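Local coordinates for protein PLP-Dependent L-Arginine Hydroxylase MppP (Streptomyces wadayamensis, PDB 5DJ3) that hydroxylates L-arginine with pyridoxal 5'-phosphate as its cofactor, on the fold of the aminotransferase family, at residues S86-S91 and D249-V254; T114-A119 and C336-W341; L187-R192 and V215-G220. All coordinates share one frame; numbering follows the deposited sequence.

From the N terminus, 86-91 opens contact 1 and 114-119 opens contact 2 before either has found its partner. Contact 3 then closes a short loop of its own, from 187-192 to 215-220, through a beta-alpha-beta unit of the main sheet. Contact 1 is completed at 249-254, at the end of helix 243-250, and contact 2 last of all, at 336-341 beyond strand 334-335. Contacts 1 and 2 therefore cross along the chain, and contact 3 lies within the span of both. Together they tie the sheet, the helix starting at residue 90 and the smaller C-terminal sheet region around one bound cofactor-arginine adduct, which all three touch, contact 1 reaching also the adduct of the second subunit.

Contact 1. Residues S86-S91 and D249-V254; sequences SCYSSS and DILLGV. With 5DK ((E)-N~2~-({3-hydroxy-2-methyl-5-[(phosphonooxy)methyl]pyridin-4-yl}methylidene)-D-arginine), chain E; 5DK ((E)-N~2~-({3-hydroxy-2-methyl-5-[(phosphonooxy)methyl]pyridin-4-yl}methylidene)-D-arginine), chain H.
The phosphate-binding edge of the cofactor site, next to the dimer interface, brings Tyr88 onto Leu251 and Val254. Tyr88 follows strand 84-87, while Leu251 is where the chain leaves helix 243-250. The two side chains come from opposite directions, and Leu251 lays CD1 over one face of the phenol ring, a CH-pi contact of 3.8 Å from CD1 to the ring centroid, 16° off the normal. With Leu251 CG placed between its backbone N and carbonyl carbon (chi1 74°), the same methyl also lies 3.6 Å from Ser86 O. Val254 packs against the backbone just before Tyr88: Val254 CG1 is 3.3 Å from Cys87 C, and its CG2 meets Ser86 CB.

No direct hydrogen bond joins the two segments; two waters do the polar work. Tyr88 OH donates to the first, 2.8 Å away and in the plane of the ring, and this water in turn donates hydrogen bonds to Ile250 O and to phosphate oxygen O3P of the adduct bound in the second subunit. The other water donates to Tyr88 OH and to Gly253 O. Lys229 of the second subunit also hydrogen-bonds the hydroxyl, which is thus held from several directions.

Further along, Ser89 caps helix 90-101 at Val92 N, and Ser91 N donates to O2P of the subunit's own adduct (3.2 Å, 149°). A phosphate seated at a helix N terminus, with a tyrosine reaching toward the partner subunit's phosphate, is characteristic of fold-type I PLP enzymes such as aspartate aminotransferase.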
# COMPACT_ATOMS: atom_id res chain seq x y z
N SER A 86 6.53 -7.06 5.98
CA SER A 86 6.44 -6.89 4.55
C SER A 86 5.27 -5.97 4.22
O SER A 86 4.13 -6.25 4.60
CB SER A 86 6.25 -8.24 3.88
OG SER A 86 7.36 -9.05 4.06
N CYS A 87 5.55 -4.87 3.52
CA CYS A 87 4.56 -3.85 3.21
C CYS A 87 4.46 -3.68 1.69
O CYS A 87 5.37 -4.05 0.95
CB CYS A 87 4.93 -2.49 3.85
SG CYS A 87 5.49 -2.52 5.61
N TYR A 88 3.35 -3.10 1.22
CA TYR A 88 3.16 -2.93 -0.22
C TYR A 88 4.26 -2.11 -0.86
O TYR A 88 4.51 -2.25 -2.06
CB TYR A 88 1.81 -2.27 -0.52
CG TYR A 88 0.62 -2.97 0.10
CD1 TYR A 88 0.29 -4.25 -0.26
CD2 TYR A 88 -0.18 -2.33 1.04
CE1 TYR A 88 -0.81 -4.90 0.26
CE2 TYR A 88 -1.27 -2.98 1.59
CZ TYR A 88 -1.58 -4.26 1.19
OH TYR A 88 -2.69 -4.92 1.71
N SER A 89 4.94 -1.27 -0.09
CA SER A 89 5.96 -0.42 -0.65
C SER A 89 6.75 0.20 0.47
O SER A 89 6.33 0.21 1.63
CB SER A 89 5.35 0.68 -1.51
OG SER A 89 4.73 1.64 -0.66
N SER A 90 7.87 0.79 0.09
CA SER A 90 8.69 1.51 1.05
C SER A 90 7.91 2.69 1.65
O SER A 90 8.08 3.01 2.84
CB SER A 90 9.97 1.98 0.35
OG SER A 90 10.78 2.73 1.23
N SER A 91 7.07 3.35 0.84
CA SER A 91 6.34 4.50 1.35
C SER A 91 5.25 4.09 2.33
O SER A 91 4.97 4.83 3.28
CB SER A 91 5.77 5.31 0.19
OG SER A 91 6.82 5.64 -0.70
N ASP A 249 -2.86 -2.36 11.58
CA ASP A 249 -4.04 -1.59 11.22
C ASP A 249 -4.10 -1.31 9.73
O ASP A 249 -5.18 -1.08 9.21
CB ASP A 249 -4.08 -0.28 12.00
CG ASP A 249 -4.37 -0.49 13.48
OD1 ASP A 249 -4.89 -1.57 13.89
OD2 ASP A 249 -4.09 0.46 14.24
N ILE A 250 -2.98 -1.35 9.03
CA ILE A 250 -2.96 -1.00 7.61
C ILE A 250 -3.00 -2.23 6.70
O ILE A 250 -3.65 -2.19 5.66
CB ILE A 250 -1.72 -0.12 7.30
CG1 ILE A 250 -1.90 1.22 8.02
CG2 ILE A 250 -1.55 0.11 5.80
CD1 ILE A 250 -0.75 2.17 7.86
N LEU A 251 -2.36 -3.33 7.08
CA LEU A 251 -2.34 -4.53 6.25
C LEU A 251 -1.96 -5.76 7.07
O LEU A 251 -1.36 -5.65 8.14
CB LEU A 251 -1.38 -4.41 5.07
CG LEU A 251 0.13 -4.50 5.35
CD1 LEU A 251 0.89 -4.71 4.05
CD2 LEU A 251 0.69 -3.25 6.07
N LEU A 252 -2.31 -6.93 6.51
CA LEU A 252 -1.92 -8.23 7.06
C LEU A 252 -0.64 -8.78 6.46
O LEU A 252 0.01 -9.62 7.10
CB LEU A 252 -3.03 -9.26 6.81
CG LEU A 252 -4.34 -9.05 7.55
CD1 LEU A 252 -5.25 -10.24 7.27
CD2 LEU A 252 -4.12 -8.87 9.05
N GLY A 253 -0.29 -8.35 5.27
CA GLY A 253 0.82 -8.93 4.53
C GLY A 253 0.73 -8.52 3.08
O GLY A 253 -0.17 -7.81 2.66
N VAL A 254 1.73 -8.96 2.32
CA VAL A 254 1.77 -8.71 0.89
C VAL A 254 1.53 -10.01 0.15
O VAL A 254 1.68 -11.11 0.69
CB VAL A 254 3.10 -8.08 0.46
CG1 VAL A 254 3.31 -6.79 1.24
CG2 VAL A 254 4.24 -9.06 0.67
C2 5DK E . 13.27 6.16 -1.26
C3 5DK E . 12.82 6.49 -2.53
C4 5DK E . 11.50 6.24 -2.90
C5 5DK E . 10.69 5.68 -1.92
C6 5DK E . 11.20 5.37 -0.66
CB 5DK E . 10.12 6.54 -6.88
O3 5DK E . 13.74 7.07 -3.40
O1P 5DK E . 7.95 2.24 -4.16
O2P 5DK E . 6.83 3.60 -2.39
O3P 5DK E . 7.23 4.58 -4.59
O4P 5DK E . 9.26 4.24 -3.07
N 5DK E . 11.74 6.97 -5.14
P 5DK E . 7.82 3.64 -3.57
C2A 5DK E . 14.73 6.49 -0.92
C4A 5DK E . 10.90 6.57 -4.30
C5A 5DK E . 9.22 5.37 -2.24
N1 5DK E . 12.46 5.61 -0.36
CA 5DK E . 11.04 7.59 -6.26
C 5DK E . 12.01 8.10 -7.32
O 5DK E . 13.23 8.23 -7.11
CG 5DK E . 8.74 7.11 -7.30
CD 5DK E . 7.66 6.01 -7.21
NE 5DK E . 7.61 5.27 -8.48
CZ 5DK E . 6.44 4.44 -8.81
NH1 5DK E . 5.55 3.93 -7.75
NH2 5DK E . 6.22 4.14 -10.01
OXT 5DK E . 11.65 8.43 -8.48
C2 5DK H . -13.72 -3.31 4.46
C3 5DK H . -13.14 -4.51 4.91
C4 5DK H . -11.75 -4.68 4.85
C5 5DK H . -10.98 -3.61 4.32
C6 5DK H . -11.63 -2.44 3.89
CB 5DK H . -9.97 -8.44 5.52
O3 5DK H . -13.94 -5.54 5.43
O1P 5DK H . -6.75 -5.55 3.75
O2P 5DK H . -7.23 -5.47 1.54
O3P 5DK H . -6.86 -3.57 2.90
O4P 5DK H . -9.03 -4.72 3.29
N 5DK H . -11.85 -6.89 5.71
P 5DK H . -7.51 -4.82 2.81
C2A 5DK H . -15.24 -3.10 4.54
C4A 5DK H . -11.05 -5.99 5.33
C5A 5DK H . -9.43 -3.71 4.21
N1 5DK H . -12.95 -2.33 3.98
CA 5DK H . -11.08 -7.90 6.44
C 5DK H . -12.01 -9.04 6.82
O 5DK H . -13.23 -8.89 6.67
CG 5DK H . -8.58 -8.29 6.18
CD 5DK H . -7.49 -8.11 5.10
NE 5DK H . -7.41 -9.34 4.30
CZ 5DK H . -6.16 -9.69 3.61
NH1 5DK H . -5.39 -8.65 2.92
NH2 5DK H . -5.75 -10.87 3.61
OXT 5DK H . -11.62 -10.13 7.30
O HOH W 1 -4.25 -3.36 3.40
O HOH W 2 -3.08 -7.62 2.30

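Contact 2. Residues T114-A119 and C336-W341; sequences TFDNIA and CRQFHW. With 5DK ((E)-N~2~-({3-hydroxy-2-methyl-5-[(phosphonooxy)methyl]pyridin-4-yl}methylidene)-D-arginine), chain E.
Thr114 and Phe339 are joined by the one backbone hydrogen bond of this contact, from Thr114 N to Phe339 O (3.0 Å), the donor standing 28° out of the carbonyl plane. A CA-H...O contact runs the other way, with Phe339 CA 3.3 Å from Thr114 O; that oxygen also lies in the plane of the Phe339 ring, at its edge.

Aromatic packing adds to this pairing. Phe339 CE1 comes to the edge of the Phe115 ring, 4.4 Å from CD1 of Phe115. With CG anti to the backbone N (chi1 -176°), Phe115 lays a face against the bound adduct, whose imine carbon C4A sits 3.2 Å above the ring plane; Asn117 N lies over the opposite face. Ala119 CB rests on one face of the Trp341 indole, 3.8 Å from CG of Trp341, and Thr114 CG2 approaches the same indole near NE1.

Asp116 CB abuts the backbone Gln338 O, and Asp116 OD1 lies 3.2 Å from Gln338 NE2, the carboxylate and amide planes 43° apart. Asp116 has been seen to bind magnesium in a structure of this protein, as has Asp120 in the same helix.

Trp341 fastens the loop to the main sheet: NE1 bonds to Val111 O of strand 107-112, the indole meets His112 edge-to-face, and Leu129 of strand 128-133 packs beside it, setting the loop against two strands and the first turns of helix 116-124.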
# COMPACT_ATOMS: atom_id res chain seq x y z
N THR A 114 16.83 14.72 0.26
CA THR A 114 16.47 13.30 0.14
C THR A 114 15.16 13.27 -0.64
O THR A 114 14.63 14.31 -1.02
CB THR A 114 16.40 12.60 1.53
OG1 THR A 114 16.40 11.19 1.38
CG2 THR A 114 15.19 12.97 2.33
N PHE A 115 14.67 12.06 -0.92
CA PHE A 115 13.35 11.87 -1.52
C PHE A 115 12.28 12.52 -0.65
O PHE A 115 12.20 12.26 0.55
CB PHE A 115 13.06 10.38 -1.70
CG PHE A 115 11.76 10.09 -2.39
CD1 PHE A 115 11.43 10.72 -3.58
CD2 PHE A 115 10.85 9.21 -1.83
CE1 PHE A 115 10.23 10.46 -4.23
CE2 PHE A 115 9.65 8.92 -2.47
CZ PHE A 115 9.32 9.55 -3.66
N ASP A 116 11.46 13.38 -1.27
CA ASP A 116 10.67 14.35 -0.53
C ASP A 116 9.46 13.73 0.15
O ASP A 116 8.97 14.30 1.14
CB ASP A 116 10.24 15.49 -1.45
CG ASP A 116 9.43 15.00 -2.60
OD1 ASP A 116 9.73 13.91 -3.11
OD2 ASP A 116 8.50 15.72 -2.99
N ASN A 117 9.01 12.56 -0.32
CA ASN A 117 7.96 11.81 0.38
C ASN A 117 8.36 11.49 1.82
O ASN A 117 7.51 11.45 2.71
CB ASN A 117 7.65 10.51 -0.37
CG ASN A 117 6.81 10.73 -1.64
OD1 ASN A 117 6.61 11.86 -2.10
ND2 ASN A 117 6.31 9.63 -2.21
N ILE A 118 9.65 11.24 2.06
CA ILE A 118 10.06 10.92 3.43
C ILE A 118 9.73 12.08 4.33
O ILE A 118 9.09 11.93 5.39
CB ILE A 118 11.55 10.55 3.48
CG1 ILE A 118 11.80 9.26 2.71
CG2 ILE A 118 12.01 10.42 4.97
CD1 ILE A 118 13.26 8.98 2.39
N ALA A 119 10.09 13.29 3.89
CA ALA A 119 9.74 14.51 4.61
C ALA A 119 8.23 14.73 4.63
O ALA A 119 7.67 15.10 5.68
CB ALA A 119 10.44 15.72 3.97
N CYS A 336 15.08 19.34 -9.62
CA CYS A 336 15.62 18.88 -8.36
C CYS A 336 15.11 19.65 -7.14
O CYS A 336 15.37 19.20 -6.01
CB CYS A 336 17.14 18.93 -8.44
SG CYS A 336 17.77 17.36 -9.05
N ARG A 337 14.37 20.76 -7.31
CA ARG A 337 13.92 21.55 -6.16
C ARG A 337 13.33 20.67 -5.07
O ARG A 337 13.58 20.90 -3.88
CB ARG A 337 12.87 22.56 -6.59
CG ARG A 337 13.38 23.80 -7.27
CD ARG A 337 12.21 24.73 -7.62
NE ARG A 337 11.47 25.21 -6.44
CZ ARG A 337 11.83 26.24 -5.70
NH1 ARG A 337 12.93 26.93 -5.97
NH2 ARG A 337 11.09 26.58 -4.66
N GLN A 338 12.55 19.65 -5.44
CA GLN A 338 11.69 18.97 -4.48
C GLN A 338 12.50 18.13 -3.48
O GLN A 338 12.00 17.87 -2.39
CB GLN A 338 10.64 18.09 -5.20
CG GLN A 338 11.29 16.87 -6.03
CD GLN A 338 10.29 15.89 -6.68
OE1 GLN A 338 9.55 16.26 -7.60
NE2 GLN A 338 10.28 14.65 -6.22
N PHE A 339 13.74 17.75 -3.83
CA PHE A 339 14.57 16.93 -2.96
C PHE A 339 15.15 17.74 -1.81
O PHE A 339 15.44 17.19 -0.73
CB PHE A 339 15.71 16.29 -3.77
CG PHE A 339 15.24 15.39 -4.90
CD1 PHE A 339 14.76 14.13 -4.64
CD2 PHE A 339 15.30 15.82 -6.22
CE1 PHE A 339 14.32 13.29 -5.66
CE2 PHE A 339 14.87 14.99 -7.25
CZ PHE A 339 14.38 13.72 -6.97
N HIS A 340 15.35 19.03 -2.04
CA HIS A 340 15.84 19.93 -1.01
C HIS A 340 14.64 20.43 -0.20
O HIS A 340 14.20 21.58 -0.29
CB HIS A 340 16.64 21.04 -1.66
CG HIS A 340 17.76 20.51 -2.50
ND1 HIS A 340 19.06 20.48 -2.05
CD2 HIS A 340 17.76 19.93 -3.72
CE1 HIS A 340 19.83 19.95 -2.99
NE2 HIS A 340 19.06 19.60 -4.01
N TRP A 341 14.11 19.51 0.61
CA TRP A 341 12.82 19.67 1.26
C TRP A 341 12.81 20.74 2.34
O TRP A 341 11.73 21.13 2.79
CB TRP A 341 12.40 18.32 1.83
CG TRP A 341 13.41 17.74 2.76
CD1 TRP A 341 14.32 16.77 2.48
CD2 TRP A 341 13.62 18.10 4.13
NE1 TRP A 341 15.10 16.51 3.59
CE2 TRP A 341 14.67 17.30 4.62
CE3 TRP A 341 13.00 19.00 5.00
CZ2 TRP A 341 15.14 17.39 5.94
CZ3 TRP A 341 13.48 19.11 6.32
CH2 TRP A 341 14.53 18.31 6.77
C2 5DK E . 13.27 6.16 -1.26
C3 5DK E . 12.82 6.49 -2.53
C4 5DK E . 11.50 6.24 -2.90
C5 5DK E . 10.69 5.68 -1.92
C6 5DK E . 11.20 5.37 -0.66
CB 5DK E . 10.12 6.54 -6.88
O3 5DK E . 13.74 7.07 -3.40
O1P 5DK E . 7.95 2.24 -4.16
O2P 5DK E . 6.83 3.60 -2.39
O3P 5DK E . 7.23 4.58 -4.59
O4P 5DK E . 9.26 4.24 -3.07
N 5DK E . 11.74 6.97 -5.14
P 5DK E . 7.82 3.64 -3.57
C2A 5DK E . 14.73 6.49 -0.92
C4A 5DK E . 10.90 6.57 -4.30
C5A 5DK E . 9.22 5.37 -2.24
N1 5DK E . 12.46 5.61 -0.36
CA 5DK E . 11.04 7.59 -6.26
C 5DK E . 12.01 8.10 -7.32
O 5DK E . 13.23 8.23 -7.11
CG 5DK E . 8.74 7.11 -7.30
CD 5DK E . 7.66 6.01 -7.21
NE 5DK E . 7.61 5.27 -8.48
CZ 5DK E . 6.44 4.44 -8.81
NH1 5DK E . 5.55 3.93 -7.75
NH2 5DK E . 6.22 4.14 -10.01
OXT 5DK E . 11.65 8.43 -8.48

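Contact 3. Residues L187-R192 and V215-G220; sequences LDTSFR and VIEDTG. With 5DK ((E)-N~2~-({3-hydroxy-2-methyl-5-[(phosphonooxy)methyl]pyridin-4-yl}methylidene)-D-arginine), chain E.
Glu217 OE1 is gripped by two donors of the facing segment: Thr189 OG1, 2.8 Å from OE1 and coming from above the carboxylate plane, and Arg192 NE, whose nearly straight bond (N-H...O 170°) uses the syn lone pair of OE1. These bonds lie near the C-terminal ends of two neighbouring parallel strands, 184-188 and 212-218, which form a beta-alpha-beta crossover through helix 202-209 in the large sheet of the aminotransferase fold. Arg192 completes a side-on salt bridge, its NH2 reaching Glu217 OE2 at 2.7 Å, with the guanidinium and carboxylate planes 32° apart. Glu217 heads away from its partner strand at first and gets back to it by a bend at chi2 (-85°). OE2 has a further partner in Tyr203 of the crossover helix. Replacing Glu217 by a leucine would probably leave the buried Arg192 guanidinium without its countercharge and the Thr189 hydroxyl free to turn.

The strands themselves are laced by Ile216, whose N donates to Leu187 O and whose O accepts from Thr189 N at 3.0 Å. Leu187 and Val215 pack side by side on the sheet face covered by helix 202-209; Asp188 and Ile216 occupy the face toward Ser90 of helix 90-101.

At the strand ends both segments turn on an aspartate. Asp188 OD1 accepts from Ser190 N and Asp218 OD1 from Gly220 N, each an Asx turn, while Asp218 OD2 forms a salt bridge with Lys221. Ser190 CB fits against Asp218 CB at 3.5 Å. The Asx turn is likely to steady the Asp188 carboxylate beside the cofactor, in the place where fold-type I enzymes keep an aspartate beside the pyridine nitrogen: Asp188 OD2 lies 2.6 Å from N1 of the adduct.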
# COMPACT_ATOMS: atom_id res chain seq x y z
N LEU A 187 16.87 4.13 9.05
CA LEU A 187 17.52 4.13 7.74
C LEU A 187 16.53 3.76 6.64
O LEU A 187 15.69 2.88 6.81
CB LEU A 187 18.69 3.16 7.69
CG LEU A 187 19.73 3.11 8.79
CD1 LEU A 187 20.77 2.03 8.50
CD2 LEU A 187 20.42 4.46 8.94
N ASP A 188 16.64 4.45 5.50
CA ASP A 188 15.92 4.05 4.29
C ASP A 188 16.96 3.57 3.28
O ASP A 188 17.83 4.34 2.85
CB ASP A 188 15.06 5.20 3.76
CG ASP A 188 14.41 4.88 2.37
OD1 ASP A 188 14.98 4.10 1.59
OD2 ASP A 188 13.31 5.42 2.07
N THR A 189 16.86 2.31 2.89
CA THR A 189 17.90 1.65 2.11
C THR A 189 17.38 1.14 0.77
O THR A 189 17.90 0.16 0.22
CB THR A 189 18.51 0.51 2.93
OG1 THR A 189 17.49 -0.43 3.32
CG2 THR A 189 19.21 1.07 4.17
N SER A 190 16.38 1.82 0.22
CA SER A 190 15.76 1.41 -1.03
C SER A 190 16.78 1.29 -2.17
O SER A 190 16.56 0.49 -3.08
CB SER A 190 14.65 2.39 -1.40
OG SER A 190 15.17 3.56 -1.96
N PHE A 191 17.86 2.06 -2.16
CA PHE A 191 18.79 2.03 -3.28
C PHE A 191 19.97 1.11 -3.01
O PHE A 191 20.92 1.05 -3.81
CB PHE A 191 19.24 3.43 -3.62
CG PHE A 191 18.25 4.17 -4.45
CD1 PHE A 191 17.22 4.88 -3.86
CD2 PHE A 191 18.31 4.12 -5.83
CE1 PHE A 191 16.30 5.56 -4.62
CE2 PHE A 191 17.38 4.78 -6.60
CZ PHE A 191 16.38 5.50 -6.00
N ARG A 192 19.89 0.33 -1.94
CA ARG A 192 21.01 -0.46 -1.49
C ARG A 192 21.61 -1.27 -2.62
O ARG A 192 22.83 -1.32 -2.78
CB ARG A 192 20.55 -1.40 -0.37
CG ARG A 192 21.73 -2.17 0.24
CD ARG A 192 21.27 -3.32 1.09
NE ARG A 192 20.56 -2.91 2.30
CZ ARG A 192 21.15 -2.40 3.38
NH1 ARG A 192 22.46 -2.18 3.40
NH2 ARG A 192 20.43 -2.13 4.46
N VAL A 215 14.91 0.03 9.99
CA VAL A 215 15.39 0.07 8.61
C VAL A 215 14.21 -0.23 7.71
O VAL A 215 13.45 -1.18 7.97
CB VAL A 215 16.51 -0.95 8.36
CG1 VAL A 215 17.03 -0.80 6.95
CG2 VAL A 215 17.63 -0.80 9.38
N ILE A 216 14.07 0.55 6.64
CA ILE A 216 13.12 0.26 5.57
C ILE A 216 13.93 -0.14 4.34
O ILE A 216 14.49 0.70 3.62
CB ILE A 216 12.20 1.45 5.27
CG1 ILE A 216 11.39 1.84 6.50
CG2 ILE A 216 11.31 1.11 4.09
CD1 ILE A 216 10.61 3.14 6.29
N GLU A 217 13.94 -1.44 4.06
CA GLU A 217 14.46 -1.94 2.80
C GLU A 217 13.36 -1.87 1.74
O GLU A 217 12.18 -1.79 2.05
CB GLU A 217 14.94 -3.40 2.92
CG GLU A 217 15.86 -3.71 4.08
CD GLU A 217 17.35 -3.44 3.81
OE1 GLU A 217 17.76 -3.09 2.65
OE2 GLU A 217 18.10 -3.51 4.80
N ASP A 218 13.76 -1.91 0.47
CA ASP A 218 12.78 -1.82 -0.61
C ASP A 218 13.27 -2.63 -1.80
O ASP A 218 14.42 -2.49 -2.19
CB ASP A 218 12.58 -0.35 -1.01
CG ASP A 218 11.66 -0.16 -2.20
OD1 ASP A 218 10.70 -0.93 -2.43
OD2 ASP A 218 11.92 0.83 -2.90
N THR A 219 12.40 -3.46 -2.37
CA THR A 219 12.74 -4.20 -3.57
C THR A 219 12.37 -3.47 -4.86
O THR A 219 12.79 -3.90 -5.94
CB THR A 219 12.06 -5.57 -3.59
OG1 THR A 219 10.66 -5.42 -3.85
CG2 THR A 219 12.26 -6.33 -2.26
N GLY A 220 11.62 -2.39 -4.79
CA GLY A 220 11.02 -1.87 -6.00
C GLY A 220 11.88 -1.02 -6.93
O GLY A 220 11.41 -0.69 -8.02
C2 5DK E . 13.27 6.16 -1.26
C3 5DK E . 12.82 6.49 -2.53
C4 5DK E . 11.50 6.24 -2.90
C5 5DK E . 10.69 5.68 -1.92
C6 5DK E . 11.20 5.37 -0.66
CB 5DK E . 10.12 6.54 -6.88
O3 5DK E . 13.74 7.07 -3.40
O1P 5DK E . 7.95 2.24 -4.16
O2P 5DK E . 6.83 3.60 -2.39
O3P 5DK E . 7.23 4.58 -4.59
O4P 5DK E . 9.26 4.24 -3.07
N 5DK E . 11.74 6.97 -5.14
P 5DK E . 7.82 3.64 -3.57
C2A 5DK E . 14.73 6.49 -0.92
C4A 5DK E . 10.90 6.57 -4.30
C5A 5DK E . 9.22 5.37 -2.24
N1 5DK E . 12.46 5.61 -0.36
CA 5DK E . 11.04 7.59 -6.26
C 5DK E . 12.01 8.10 -7.32
O 5DK E . 13.23 8.23 -7.11
CG 5DK E . 8.74 7.11 -7.30
CD 5DK E . 7.66 6.01 -7.21
NE 5DK E . 7.61 5.27 -8.48
CZ 5DK E . 6.44 4.44 -8.81
NH1 5DK E . 5.55 3.93 -7.75
NH2 5DK E . 6.22 4.14 -10.01
OXT 5DK E . 11.65 8.43 -8.48
O HOH W 3 13.12 1.79 1.32
O HOH W 4 16.56 -2.19 0.27
O HOH W 5 14.68 -1.04 -4.51